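Local coordinates for protein globin III, extracellular (Lumbricus terrestris, PDB 1X9F) that probably binds and carries oxygen at its haem, here occupied by carbon monoxide, as one globin subunit of the earthworm's giant extracellular erythrocruorin, at residues H5-E10 / K137-G142; D20-D25 / P125-D130; P48-L53 / K110-K115; A93-L98 / L144-S149. One frame throughout, in Å; residues are numbered along the deposited sequence.

Contact 1: residues H5-E10 / K137-G142; sequences HCCSEE and KSCLKG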
# COMPACT_ATOMS: atom_id res chain seq x y z
N HIS C 5 11.42 34.71 6.18
CA HIS C 5 10.46 33.76 6.70
C HIS C 5 9.11 34.04 6.07
O HIS C 5 8.13 33.32 6.27
CB HIS C 5 10.40 33.97 8.20
CG HIS C 5 11.75 33.99 8.85
ND1 HIS C 5 12.57 32.88 8.87
CD2 HIS C 5 12.42 34.96 9.52
CE1 HIS C 5 13.69 33.16 9.51
NE2 HIS C 5 13.62 34.42 9.92
N CYS C 6 9.10 35.10 5.28
CA CYS C 6 7.94 35.52 4.55
C CYS C 6 8.16 35.16 3.10
O CYS C 6 9.09 35.67 2.46
CB CYS C 6 7.79 37.03 4.69
SG CYS C 6 6.10 37.46 5.07
N CYS C 7 7.31 34.29 2.58
CA CYS C 7 7.51 33.69 1.27
C CYS C 7 8.95 33.19 1.17
O CYS C 7 9.72 33.58 0.29
CB CYS C 7 7.18 34.69 0.16
SG CYS C 7 7.08 33.93 -1.47
N SER C 8 9.29 32.32 2.12
CA SER C 8 10.60 31.70 2.22
C SER C 8 10.90 30.82 1.01
O SER C 8 10.07 30.67 0.11
CB SER C 8 10.64 30.85 3.49
OG SER C 8 9.75 29.75 3.39
N GLU C 9 12.10 30.24 1.00
CA GLU C 9 12.51 29.28 -0.02
C GLU C 9 11.46 28.19 -0.23
O GLU C 9 10.90 28.07 -1.32
CB GLU C 9 13.84 28.62 0.34
CG GLU C 9 15.05 29.55 0.34
CD GLU C 9 15.40 30.09 -1.04
OE1 GLU C 9 16.03 31.17 -1.10
OE2 GLU C 9 15.06 29.45 -2.07
N GLU C 10 11.21 27.39 0.82
CA GLU C 10 10.22 26.32 0.77
C GLU C 10 8.83 26.85 0.42
O GLU C 10 8.12 26.23 -0.37
CB GLU C 10 10.16 25.53 2.09
CG GLU C 10 11.24 24.45 2.27
CD GLU C 10 10.91 23.15 1.57
OE1 GLU C 10 10.05 22.38 2.09
OE2 GLU C 10 11.51 22.87 0.50
N LYS C 137 -0.54 32.88 0.91
CA LYS C 137 -0.80 34.17 1.53
C LYS C 137 0.42 35.10 1.53
O LYS C 137 0.34 36.24 1.07
CB LYS C 137 -1.35 34.01 2.95
CG LYS C 137 -1.82 35.32 3.56
CD LYS C 137 -2.31 35.15 4.99
CE LYS C 137 -2.64 36.51 5.61
NZ LYS C 137 -3.53 37.35 4.73
N SER C 138 1.54 34.60 2.04
CA SER C 138 2.76 35.40 2.11
C SER C 138 3.37 35.71 0.74
O SER C 138 3.84 36.83 0.52
CB SER C 138 3.79 34.75 3.04
OG SER C 138 4.23 33.52 2.50
N CYS C 139 3.38 34.73 -0.16
CA CYS C 139 3.87 34.97 -1.51
C CYS C 139 2.96 35.95 -2.28
O CYS C 139 3.46 36.90 -2.90
CB CYS C 139 4.08 33.65 -2.26
SG CYS C 139 5.46 32.70 -1.57
N LEU C 140 1.65 35.73 -2.23
CA LEU C 140 0.71 36.66 -2.86
C LEU C 140 0.87 38.08 -2.34
O LEU C 140 0.82 39.03 -3.11
CB LEU C 140 -0.74 36.19 -2.70
CG LEU C 140 -1.13 35.00 -3.58
CD1 LEU C 140 -2.54 34.53 -3.26
CD2 LEU C 140 -0.97 35.33 -5.07
N LYS C 141 1.06 38.21 -1.03
CA LYS C 141 1.21 39.53 -0.42
C LYS C 141 2.41 40.29 -0.96
O LYS C 141 2.28 41.47 -1.32
CB LYS C 141 1.29 39.44 1.10
CG LYS C 141 1.19 40.81 1.76
CD LYS C 141 1.70 40.79 3.18
CE LYS C 141 1.55 42.16 3.82
NZ LYS C 141 2.13 42.19 5.20
N GLY C 142 3.56 39.63 -1.02
CA GLY C 142 4.77 40.25 -1.56
C GLY C 142 4.56 40.75 -2.98
O GLY C 142 5.00 41.85 -3.33
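Cys7 and Cys139 are joined by a disulfide, SG to SG at 2.0 Å, and this covalent link brings their CA atoms to within 4.8 Å of each other. The C-S-S-C torsion is 94°. Cys7 places SG anti to its backbone N (chi1 -168°), where it meets the sulfur of Cys139, whereas Cys139 swings its sulfur to the N side of its residue, along the flank of helix 133-148. Cysteine is the one residue that can make such a tie, and an intrachain bond from the leading segment to the last helix is characteristic of annelid extracellular globins, where it fixes the chain start against the globin H helix.

Of hydrogen bonds there is one across the contact, and it is weak: Cys7 N reaches Ser138 OG at 3.2 Å with an N-H...O angle of 133°. A small serine fits beside the cystine, and its hydroxyl also makes weak bonds to Ala135 O and Leu134 O.

A looser van der Waals contact adds Cys6, whose SG lies 4.1 Å from Ser138 CB. That sulfur forms a disulfide to a neighbouring subunit. Ser8, at the N-cap, precedes helix 9-20.

Contact 2: residues D20-D25 / P125-D130; sequences DILWRD and PQVLDD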
# COMPACT_ATOMS: atom_id res chain seq x y z
N ASP C 20 1.45 24.91 -10.63
CA ASP C 20 1.76 24.13 -11.81
C ASP C 20 0.72 23.07 -12.15
O ASP C 20 0.49 22.77 -13.32
CB ASP C 20 3.10 23.44 -11.61
CG ASP C 20 4.04 23.72 -12.73
OD1 ASP C 20 4.20 22.83 -13.61
OD2 ASP C 20 4.64 24.81 -12.85
N ILE C 21 0.12 22.50 -11.11
CA ILE C 21 -1.00 21.59 -11.27
C ILE C 21 -2.08 22.14 -12.22
O ILE C 21 -2.61 21.39 -13.04
CB ILE C 21 -1.55 21.16 -9.88
CG1 ILE C 21 -0.73 19.98 -9.33
CG2 ILE C 21 -3.03 20.78 -9.95
CD1 ILE C 21 -0.64 19.91 -7.78
N LEU C 22 -2.39 23.43 -12.15
CA LEU C 22 -3.41 23.99 -13.04
C LEU C 22 -3.15 23.79 -14.53
O LEU C 22 -4.10 23.76 -15.32
CB LEU C 22 -3.61 25.49 -12.79
CG LEU C 22 -4.62 25.76 -11.67
CD1 LEU C 22 -4.79 27.25 -11.50
CD2 LEU C 22 -5.97 25.10 -11.95
N TRP C 23 -1.88 23.65 -14.91
CA TRP C 23 -1.54 23.62 -16.34
C TRP C 23 -1.10 22.22 -16.78
O TRP C 23 -0.44 22.06 -17.81
CB TRP C 23 -0.48 24.68 -16.66
CG TRP C 23 -0.62 25.87 -15.78
CD1 TRP C 23 0.24 26.26 -14.80
CD2 TRP C 23 -1.73 26.79 -15.73
NE1 TRP C 23 -0.24 27.38 -14.16
CE2 TRP C 23 -1.45 27.73 -14.71
CE3 TRP C 23 -2.92 26.93 -16.45
CZ2 TRP C 23 -2.30 28.78 -14.40
CZ3 TRP C 23 -3.78 27.98 -16.14
CH2 TRP C 23 -3.46 28.89 -15.12
N ARG C 24 -1.49 21.23 -15.97
CA ARG C 24 -1.28 19.83 -16.30
C ARG C 24 -1.86 19.52 -17.68
O ARG C 24 -1.31 18.68 -18.40
CB ARG C 24 -1.94 18.91 -15.25
CG ARG C 24 -1.19 18.79 -13.91
CD ARG C 24 -0.09 17.73 -13.87
NE ARG C 24 0.78 17.83 -15.04
CZ ARG C 24 1.89 17.12 -15.24
NH1 ARG C 24 2.31 16.24 -14.34
NH2 ARG C 24 2.59 17.30 -16.35
N ASP C 25 -2.96 20.18 -18.05
CA ASP C 25 -3.57 19.90 -19.35
C ASP C 25 -3.43 21.04 -20.38
O ASP C 25 -3.14 22.19 -20.00
CB ASP C 25 -5.01 19.36 -19.20
CG ASP C 25 -6.05 20.46 -19.07
OD1 ASP C 25 -7.25 20.21 -19.36
OD2 ASP C 25 -5.78 21.62 -18.68
N PRO C 125 -8.02 27.75 -3.73
CA PRO C 125 -8.34 26.42 -3.20
C PRO C 125 -9.53 25.80 -3.92
O PRO C 125 -9.71 24.58 -3.87
CB PRO C 125 -8.68 26.68 -1.73
CG PRO C 125 -8.91 28.12 -1.61
CD PRO C 125 -8.10 28.78 -2.68
N GLN C 126 -10.34 26.63 -4.58
CA GLN C 126 -11.50 26.15 -5.32
C GLN C 126 -11.11 25.46 -6.63
O GLN C 126 -11.90 24.68 -7.18
CB GLN C 126 -12.49 27.30 -5.59
CG GLN C 126 -13.30 27.76 -4.36
CD GLN C 126 -14.19 28.98 -4.63
OE1 GLN C 126 -14.64 29.64 -3.70
NE2 GLN C 126 -14.44 29.28 -5.91
N VAL C 127 -9.91 25.74 -7.13
CA VAL C 127 -9.41 25.05 -8.31
C VAL C 127 -8.26 24.07 -8.00
O VAL C 127 -8.10 23.06 -8.69
CB VAL C 127 -9.04 26.03 -9.45
CG1 VAL C 127 -10.24 26.89 -9.82
CG2 VAL C 127 -7.86 26.91 -9.08
N LEU C 128 -7.49 24.35 -6.95
CA LEU C 128 -6.37 23.48 -6.55
C LEU C 128 -6.76 22.64 -5.36
O LEU C 128 -7.07 23.19 -4.29
CB LEU C 128 -5.15 24.31 -6.18
CG LEU C 128 -4.80 25.46 -7.13
CD1 LEU C 128 -3.73 26.36 -6.52
CD2 LEU C 128 -4.32 24.89 -8.45
N ASP C 129 -6.76 21.31 -5.50
CA ASP C 129 -7.09 20.48 -4.34
C ASP C 129 -5.89 20.33 -3.40
O ASP C 129 -5.97 19.64 -2.38
CB ASP C 129 -7.68 19.12 -4.75
CG ASP C 129 -6.71 18.27 -5.56
OD1 ASP C 129 -5.51 18.61 -5.67
OD2 ASP C 129 -7.08 17.22 -6.14
N ASP C 130 -4.79 20.99 -3.75
CA ASP C 130 -3.64 21.06 -2.87
C ASP C 130 -3.22 22.52 -2.69
O ASP C 130 -2.72 23.15 -3.62
CB ASP C 130 -2.51 20.22 -3.45
CG ASP C 130 -1.41 19.95 -2.45
OD1 ASP C 130 -0.26 19.73 -2.89
OD2 ASP C 130 -1.58 19.95 -1.21
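Leu22 and Leu128 both set CG beside their own backbone N, and Leu22 then runs on extended (chi2 -179°), which brings its forked end nearer to segment 125-130. Val127 places CG2 between its backbone N and carbonyl carbon (chi1 -57° for CG1), and in that position the methyl faces the same leucine. The contact is purely apolar. Leu128 comes in at about a right angle to Leu22 and lays CD2 against the branch point, 3.3 Å from Leu22 CG. That methyl thus sits over the fork, with Leu22 CD1 and CD2 both at 3.9 Å from Leu128 CD2. Val127 CG2 also meets both prongs, lying 3.9 Å from Leu22 CD2. Branched aliphatic residues suit this buried place: the two methyls of Leu22 span both partners, each of which presents one methyl. Within its own segment, Leu22 CB lies over the centre of one face of the Trp23 ring, 3.6 Å above the plane. A serine in place of Leu22 is likely to open a gap opposite Leu128 CD2 and Val127 CG2 and to put a polar hydroxyl among methyl groups. Leu8 of the neighbouring hemoglobin chain d1 packs on both Leu22 and Val127, and the cluster is therefore also part of a subunit interface. In the globin fold the contact joins the turn between helix 9-20 and helix 28-46 to the C-terminal part of helix 110-127 and the residues after it, while Trp23 reaches across to helices 28-46 and 65-83.

Contact 3: residues P48-L53 / K110-K115; sequences PEVNDL and KAHFKK. Unlike the reference sequence in segment 48-53: Glu49 (reference Asp). With HEM (protoporphyrin IX containing Fe), chain R.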
# COMPACT_ATOMS: atom_id res chain seq x y z
N PRO C 48 -17.48 48.60 -7.18
CA PRO C 48 -18.12 48.93 -8.47
C PRO C 48 -17.30 49.87 -9.36
O PRO C 48 -17.39 49.78 -10.59
CB PRO C 48 -19.43 49.61 -8.05
CG PRO C 48 -19.20 50.06 -6.63
CD PRO C 48 -18.35 48.94 -6.04
N GLU C 49 -16.51 50.75 -8.75
CA GLU C 49 -15.67 51.68 -9.49
C GLU C 49 -14.69 50.94 -10.41
O GLU C 49 -14.21 51.50 -11.40
CB GLU C 49 -14.92 52.64 -8.55
CG GLU C 49 -13.77 51.98 -7.80
CD GLU C 49 -12.87 52.95 -7.06
OE1 GLU C 49 -12.34 53.90 -7.69
OE2 GLU C 49 -12.68 52.77 -5.83
N VAL C 50 -14.41 49.67 -10.08
CA VAL C 50 -13.51 48.83 -10.88
C VAL C 50 -14.02 48.61 -12.31
O VAL C 50 -13.23 48.56 -13.25
CB VAL C 50 -13.19 47.48 -10.17
CG1 VAL C 50 -12.60 46.45 -11.12
CG2 VAL C 50 -12.23 47.70 -9.00
N ASN C 51 -15.34 48.51 -12.47
CA ASN C 51 -15.92 48.39 -13.81
C ASN C 51 -15.47 49.49 -14.76
O ASN C 51 -15.28 49.24 -15.95
CB ASN C 51 -17.44 48.35 -13.74
CG ASN C 51 -17.96 46.97 -13.44
OD1 ASN C 51 -17.72 46.02 -14.20
ND2 ASN C 51 -18.68 46.83 -12.33
N ASP C 52 -15.32 50.70 -14.23
CA ASP C 52 -14.86 51.84 -15.03
C ASP C 52 -13.40 51.65 -15.46
O ASP C 52 -13.05 51.95 -16.61
CB ASP C 52 -15.03 53.16 -14.27
CG ASP C 52 -16.49 53.44 -13.90
OD1 ASP C 52 -16.76 54.52 -13.33
OD2 ASP C 52 -17.43 52.65 -14.14
N LEU C 53 -12.58 51.14 -14.55
CA LEU C 53 -11.15 50.91 -14.79
C LEU C 53 -10.91 49.94 -15.95
O LEU C 53 -9.90 50.04 -16.65
CB LEU C 53 -10.48 50.40 -13.52
CG LEU C 53 -10.61 51.30 -12.29
CD1 LEU C 53 -10.37 50.53 -11.01
CD2 LEU C 53 -9.66 52.48 -12.39
N LYS C 110 -4.46 51.09 -4.15
CA LYS C 110 -4.02 50.02 -3.25
C LYS C 110 -5.16 49.15 -2.72
O LYS C 110 -5.00 47.93 -2.59
CB LYS C 110 -3.18 50.57 -2.10
CG LYS C 110 -1.78 50.96 -2.52
CD LYS C 110 -0.97 51.48 -1.36
CE LYS C 110 0.34 52.08 -1.86
NZ LYS C 110 1.19 52.53 -0.71
N ALA C 111 -6.30 49.77 -2.42
CA ALA C 111 -7.45 49.07 -1.84
C ALA C 111 -7.95 47.96 -2.77
O ALA C 111 -8.42 46.92 -2.30
CB ALA C 111 -8.57 50.05 -1.52
N HIS C 112 -7.85 48.20 -4.07
CA HIS C 112 -8.27 47.23 -5.07
C HIS C 112 -7.40 45.98 -5.01
O HIS C 112 -7.91 44.86 -5.13
CB HIS C 112 -8.17 47.82 -6.47
CG HIS C 112 -9.05 49.02 -6.72
ND1 HIS C 112 -8.78 49.91 -7.73
CD2 HIS C 112 -10.18 49.45 -6.12
CE1 HIS C 112 -9.72 50.84 -7.75
NE2 HIS C 112 -10.58 50.59 -6.78
N PHE C 113 -6.10 46.17 -4.83
CA PHE C 113 -5.16 45.06 -4.74
C PHE C 113 -5.31 44.26 -3.46
O PHE C 113 -5.02 43.06 -3.44
CB PHE C 113 -3.73 45.55 -4.91
CG PHE C 113 -3.31 45.69 -6.34
CD1 PHE C 113 -3.70 46.80 -7.08
CD2 PHE C 113 -2.53 44.71 -6.95
CE1 PHE C 113 -3.32 46.93 -8.42
CE2 PHE C 113 -2.14 44.84 -8.27
CZ PHE C 113 -2.54 45.95 -9.01
N LYS C 114 -5.77 44.90 -2.39
CA LYS C 114 -6.02 44.19 -1.14
C LYS C 114 -7.23 43.28 -1.27
O LYS C 114 -7.25 42.18 -0.72
CB LYS C 114 -6.21 45.15 0.03
CG LYS C 114 -6.49 44.44 1.35
CD LYS C 114 -6.55 45.44 2.48
CE LYS C 114 -6.87 44.74 3.78
NZ LYS C 114 -6.84 45.73 4.93
N LYS C 115 -8.22 43.75 -2.01
CA LYS C 115 -9.42 42.98 -2.28
C LYS C 115 -9.10 41.81 -3.20
O LYS C 115 -9.52 40.68 -2.95
CB LYS C 115 -10.48 43.87 -2.92
CG LYS C 115 -11.81 43.83 -2.21
CD LYS C 115 -12.32 42.41 -2.07
CE LYS C 115 -13.53 42.35 -1.16
NZ LYS C 115 -13.25 42.91 0.21
CHA HEM R . -3.58 45.74 -16.95
CHB HEM R . -1.26 42.26 -14.40
CHC HEM R . -4.08 43.12 -10.52
CHD HEM R . -6.15 46.84 -12.96
C1A HEM R . -2.68 44.62 -16.61
C2A HEM R . -1.82 44.06 -17.55
C3A HEM R . -1.10 43.01 -16.83
C4A HEM R . -1.70 43.12 -15.49
CMA HEM R . -0.04 42.06 -17.32
CAA HEM R . -1.66 44.45 -19.00
CBA HEM R . -0.44 45.34 -19.16
CGA HEM R . -0.31 45.65 -20.63
O1A HEM R . 0.24 44.81 -21.37
O2A HEM R . -0.76 46.74 -21.04
C1B HEM R . -1.85 42.18 -13.07
C2B HEM R . -1.43 41.22 -12.16
C3B HEM R . -2.26 41.48 -11.12
C4B HEM R . -3.07 42.56 -11.42
CMB HEM R . -0.37 40.15 -12.28
CAB HEM R . -2.21 40.83 -9.96
CBB HEM R . -1.94 39.92 -8.97
C1C HEM R . -4.94 44.26 -10.87
C2C HEM R . -5.89 44.76 -9.99
C3C HEM R . -6.43 45.80 -10.69
C4C HEM R . -5.83 45.84 -11.93
CMC HEM R . -6.21 44.30 -8.59
CAC HEM R . -7.54 46.66 -10.22
CBC HEM R . -7.50 48.01 -9.85
C1D HEM R . -5.62 46.89 -14.32
C2D HEM R . -6.10 47.80 -15.26
C3D HEM R . -5.39 47.53 -16.41
C4D HEM R . -4.51 46.41 -16.03
CMD HEM R . -7.16 48.86 -15.04
CAD HEM R . -5.50 48.21 -17.75
CBD HEM R . -6.62 47.53 -18.52
CGD HEM R . -6.62 48.13 -19.90
O1D HEM R . -7.33 49.14 -20.11
O2D HEM R . -5.91 47.59 -20.76
NA HEM R . -2.62 44.10 -15.35
NB HEM R . -2.85 43.03 -12.67
NC HEM R . -4.87 44.91 -12.07
ND HEM R . -4.66 46.02 -14.74
FE HEM R . -3.73 44.54 -13.70
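At the rim of the haem pocket, His112 receives Glu49, Val50 and Leu53 around its ring while a haem vinyl group also touches it. The imidazole donates from NE2 to Glu49 OE2 at 3.2 Å, a fairly straight bond with an N-H...O angle of 162°. The oxygen lies near the ring plane but is itself met from above the carboxylate plane, the two flat groups standing 89° apart. Glu49 gets there because its CG sits between backbone N and carbonyl carbon (chi1 74°) and the chain beyond is extended. Val50 CG2 lies over the centre of one face, 4.0 Å from the centroid of the His112 ring, a CH-pi contact. Leu53 CD1 comes obliquely to His112 CE1 at 3.3 Å, and the haem vinyl carbon CBC approaches ND1, also obliquely. Histidine suits this position, offering a polar edge to the carboxylate and a flat face to a methyl. A leucine in its place would probably leave Glu49 without its donor and Val50 without a ring to cover. Phe113, next along, turns a face to the haem, whose methyl carbon CMC lies 3.7 Å above the plane of the Phe113 ring. The contact thus joins the short helix 50-53 to the start of helix 110-127, with Val50 also touching helix 28-46 and Phe113 resting against helix 133-148.

Contact 4: residues A93-L98 / L144-S149; sequences AALDHL and LTKISS. With HEM (protoporphyrin IX containing Fe), chain O; PO4 (phosphate ion), chain Q.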
# COMPACT_ATOMS: atom_id res chain seq x y z
N ALA C 93 12.33 43.08 -10.98
CA ALA C 93 12.29 43.78 -12.25
C ALA C 93 10.90 43.62 -12.87
O ALA C 93 10.34 44.58 -13.39
CB ALA C 93 13.36 43.24 -13.18
N ALA C 94 10.37 42.40 -12.81
CA ALA C 94 9.07 42.08 -13.39
C ALA C 94 7.93 42.77 -12.65
O ALA C 94 7.03 43.34 -13.28
CB ALA C 94 8.86 40.57 -13.43
N LEU C 95 7.97 42.73 -11.32
CA LEU C 95 6.92 43.33 -10.51
C LEU C 95 6.97 44.85 -10.59
O LEU C 95 5.94 45.51 -10.54
CB LEU C 95 6.99 42.85 -9.06
CG LEU C 95 6.77 41.34 -8.84
CD1 LEU C 95 6.83 41.00 -7.35
CD2 LEU C 95 5.46 40.85 -9.44
N ASP C 96 8.18 45.39 -10.73
CA ASP C 96 8.36 46.83 -10.90
C ASP C 96 7.77 47.30 -12.23
O ASP C 96 7.07 48.32 -12.27
CB ASP C 96 9.84 47.19 -10.80
CG ASP C 96 10.07 48.68 -10.66
OD1 ASP C 96 9.60 49.27 -9.66
OD2 ASP C 96 10.70 49.34 -11.51
N HIS C 97 8.05 46.56 -13.31
CA HIS C 97 7.42 46.81 -14.60
C HIS C 97 5.89 46.79 -14.51
O HIS C 97 5.23 47.72 -14.98
CB HIS C 97 7.91 45.77 -15.61
CG HIS C 97 7.46 46.02 -17.02
ND1 HIS C 97 8.09 46.91 -17.86
CD2 HIS C 97 6.44 45.49 -17.73
CE1 HIS C 97 7.48 46.91 -19.03
NE2 HIS C 97 6.47 46.06 -18.98
N LEU C 98 5.33 45.75 -13.89
CA LEU C 98 3.89 45.72 -13.62
C LEU C 98 3.46 46.93 -12.80
O LEU C 98 2.41 47.53 -13.06
CB LEU C 98 3.48 44.41 -12.93
CG LEU C 98 3.53 43.13 -13.78
CD1 LEU C 98 3.57 41.88 -12.91
CD2 LEU C 98 2.36 43.07 -14.75
N LEU C 144 1.51 41.30 -4.79
CA LEU C 144 0.48 42.34 -4.77
C LEU C 144 0.96 43.67 -4.22
O LEU C 144 0.58 44.72 -4.73
CB LEU C 144 -0.73 41.87 -3.96
CG LEU C 144 -1.47 40.68 -4.58
CD1 LEU C 144 -2.46 40.12 -3.58
CD2 LEU C 144 -2.18 41.08 -5.87
N THR C 145 1.78 43.63 -3.17
CA THR C 145 2.35 44.84 -2.60
C THR C 145 3.31 45.52 -3.58
O THR C 145 3.29 46.75 -3.70
CB THR C 145 3.07 44.53 -1.28
OG1 THR C 145 2.12 44.06 -0.32
CG2 THR C 145 3.60 45.82 -0.63
N LYS C 146 4.12 44.74 -4.29
CA LYS C 146 5.09 45.30 -5.22
C LYS C 146 4.42 45.94 -6.44
O LYS C 146 4.80 47.04 -6.85
CB LYS C 146 6.10 44.23 -5.65
CG LYS C 146 7.57 44.58 -5.41
CD LYS C 146 8.00 44.36 -3.94
CE LYS C 146 8.22 42.87 -3.60
NZ LYS C 146 9.50 42.31 -4.12
N ILE C 147 3.42 45.26 -7.01
CA ILE C 147 2.67 45.81 -8.14
C ILE C 147 1.91 47.09 -7.75
O ILE C 147 1.80 48.01 -8.56
CB ILE C 147 1.70 44.76 -8.73
CG1 ILE C 147 2.48 43.52 -9.17
CG2 ILE C 147 0.93 45.32 -9.92
CD1 ILE C 147 1.62 42.29 -9.44
N SER C 148 1.42 47.15 -6.52
CA SER C 148 0.58 48.26 -6.08
C SER C 148 1.30 49.40 -5.33
O SER C 148 0.66 50.37 -4.92
CB SER C 148 -0.60 47.75 -5.25
OG SER C 148 -0.15 47.17 -4.03
N SER C 149 2.62 49.28 -5.18
CA SER C 149 3.45 50.26 -4.45
C SER C 149 3.47 51.67 -5.07
O SER C 149 3.60 52.67 -4.36
CB SER C 149 4.88 49.75 -4.31
OG SER C 149 5.50 49.56 -5.58
CHA HEM O . 8.26 44.60 -25.69
CHB HEM O . 6.00 40.64 -27.44
CHC HEM O . 9.01 40.59 -31.29
CHD HEM O . 11.13 44.70 -29.66
C1A HEM O . 7.39 43.42 -25.79
C2A HEM O . 6.49 43.13 -24.77
C3A HEM O . 5.78 41.93 -25.24
C4A HEM O . 6.41 41.72 -26.56
CMA HEM O . 4.69 41.14 -24.56
CAA HEM O . 6.31 43.82 -23.45
CBA HEM O . 5.24 44.89 -23.46
CGA HEM O . 5.29 45.53 -22.09
O1A HEM O . 4.77 44.94 -21.12
O2A HEM O . 5.87 46.63 -21.98
C1B HEM O . 6.66 40.27 -28.69
C2B HEM O . 6.27 39.14 -29.37
C3B HEM O . 7.12 39.16 -30.43
C4B HEM O . 7.95 40.25 -30.35
CMB HEM O . 5.20 38.14 -29.03
CAB HEM O . 7.05 38.18 -31.33
CBB HEM O . 6.88 37.19 -32.19
C1C HEM O . 9.92 41.73 -31.14
C2C HEM O . 10.94 41.92 -32.05
C3C HEM O . 11.54 43.08 -31.60
C4C HEM O . 10.84 43.48 -30.45
CMC HEM O . 11.26 41.05 -33.24
CAC HEM O . 12.70 43.73 -32.24
CBC HEM O . 13.83 43.03 -32.42
C1D HEM O . 10.49 45.06 -28.38
C2D HEM O . 10.95 46.14 -27.62
C3D HEM O . 10.17 46.15 -26.48
C4D HEM O . 9.27 45.00 -26.68
CMD HEM O . 12.06 47.10 -27.98
CAD HEM O . 10.21 47.12 -25.33
CBD HEM O . 11.41 46.86 -24.43
CGD HEM O . 11.31 47.84 -23.29
O1D HEM O . 10.34 47.77 -22.50
O2D HEM O . 12.21 48.70 -23.17
NA HEM O . 7.35 42.63 -26.92
NB HEM O . 7.67 40.98 -29.24
NC HEM O . 9.80 42.67 -30.16
ND HEM O . 9.48 44.34 -27.84
FE HEM O . 8.53 42.70 -28.57
P PO4 Q . 10.02 49.19 -16.25
O1 PO4 Q . 10.94 50.39 -16.13
O2 PO4 Q . 10.32 48.42 -17.52
O3 PO4 Q . 8.58 49.66 -16.28
O4 PO4 Q . 10.25 48.30 -15.04
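Leu95 and Leu98 of helix 88-103 meet Lys146 and Ile147 of helix 133-148. Leu144 turns away and contributes to the haem pocket. Lys146 offers its aliphatic part: CB lies 3.7 Å from Leu95 CD1, the two side chains crossing at a slant. Lysine fits here because beyond those methylenes the chain curls, through three bends, to bring NZ to a salt bridge with Asp92. Ile147 meets both leucines. Its CG1 is 4.0 Å from Leu95 CD2, which comes at about a right angle, and equally near Leu98 CB, whose side chain lies alongside pointing the same way. With CG1 beside the backbone N (chi1 -58°), the other branch, CG2, also touches Leu98 CB. Ser148 turns back into its own helix, OG donating to Leu144 O at 2.7 Å; this carbonyl also accepts Ser148 N, from the opposite face of its plane. Ser149 OG likewise bonds Lys146 O, at 2.9 Å. On the far side of helix 88-103, His97 ND1 donates to O2 of a phosphate ion, probably from the crystallisation liquor, at 2.7 Å and NE2 to propionate O1A of a second haem, while Arg50 of a Globin II subunit binds both groups. The axes of the short segments 93-98 and 144-148 come within 7.9 Å, their N-to-C directions 48° apart; in the globin fold this is F-H packing, with helix 65-83 touching Leu95 and helix 110-127 touching Ile147.

In the fold
From the N terminus, contact 1 ties the start of the chain to helix 133-148 and so closes the widest loop. Within it, contact 2 brings the turn after helix 9-20 to the end of helix 110-127, and within that again contact 3 joins helix 50-53 to the beginning of the same helix. Contacts 2 and 3 lie on opposite sides of the chain's centre. Contact 4, between helices 88-103 and 133-148, crosses all three along the chain. It shares helix 133-148 with contact 1 and touches contact 3 directly, where Phe113 packs on Leu144, Ile147 and Ser148; contacts 3 and 4 both include residues of the haem pocket.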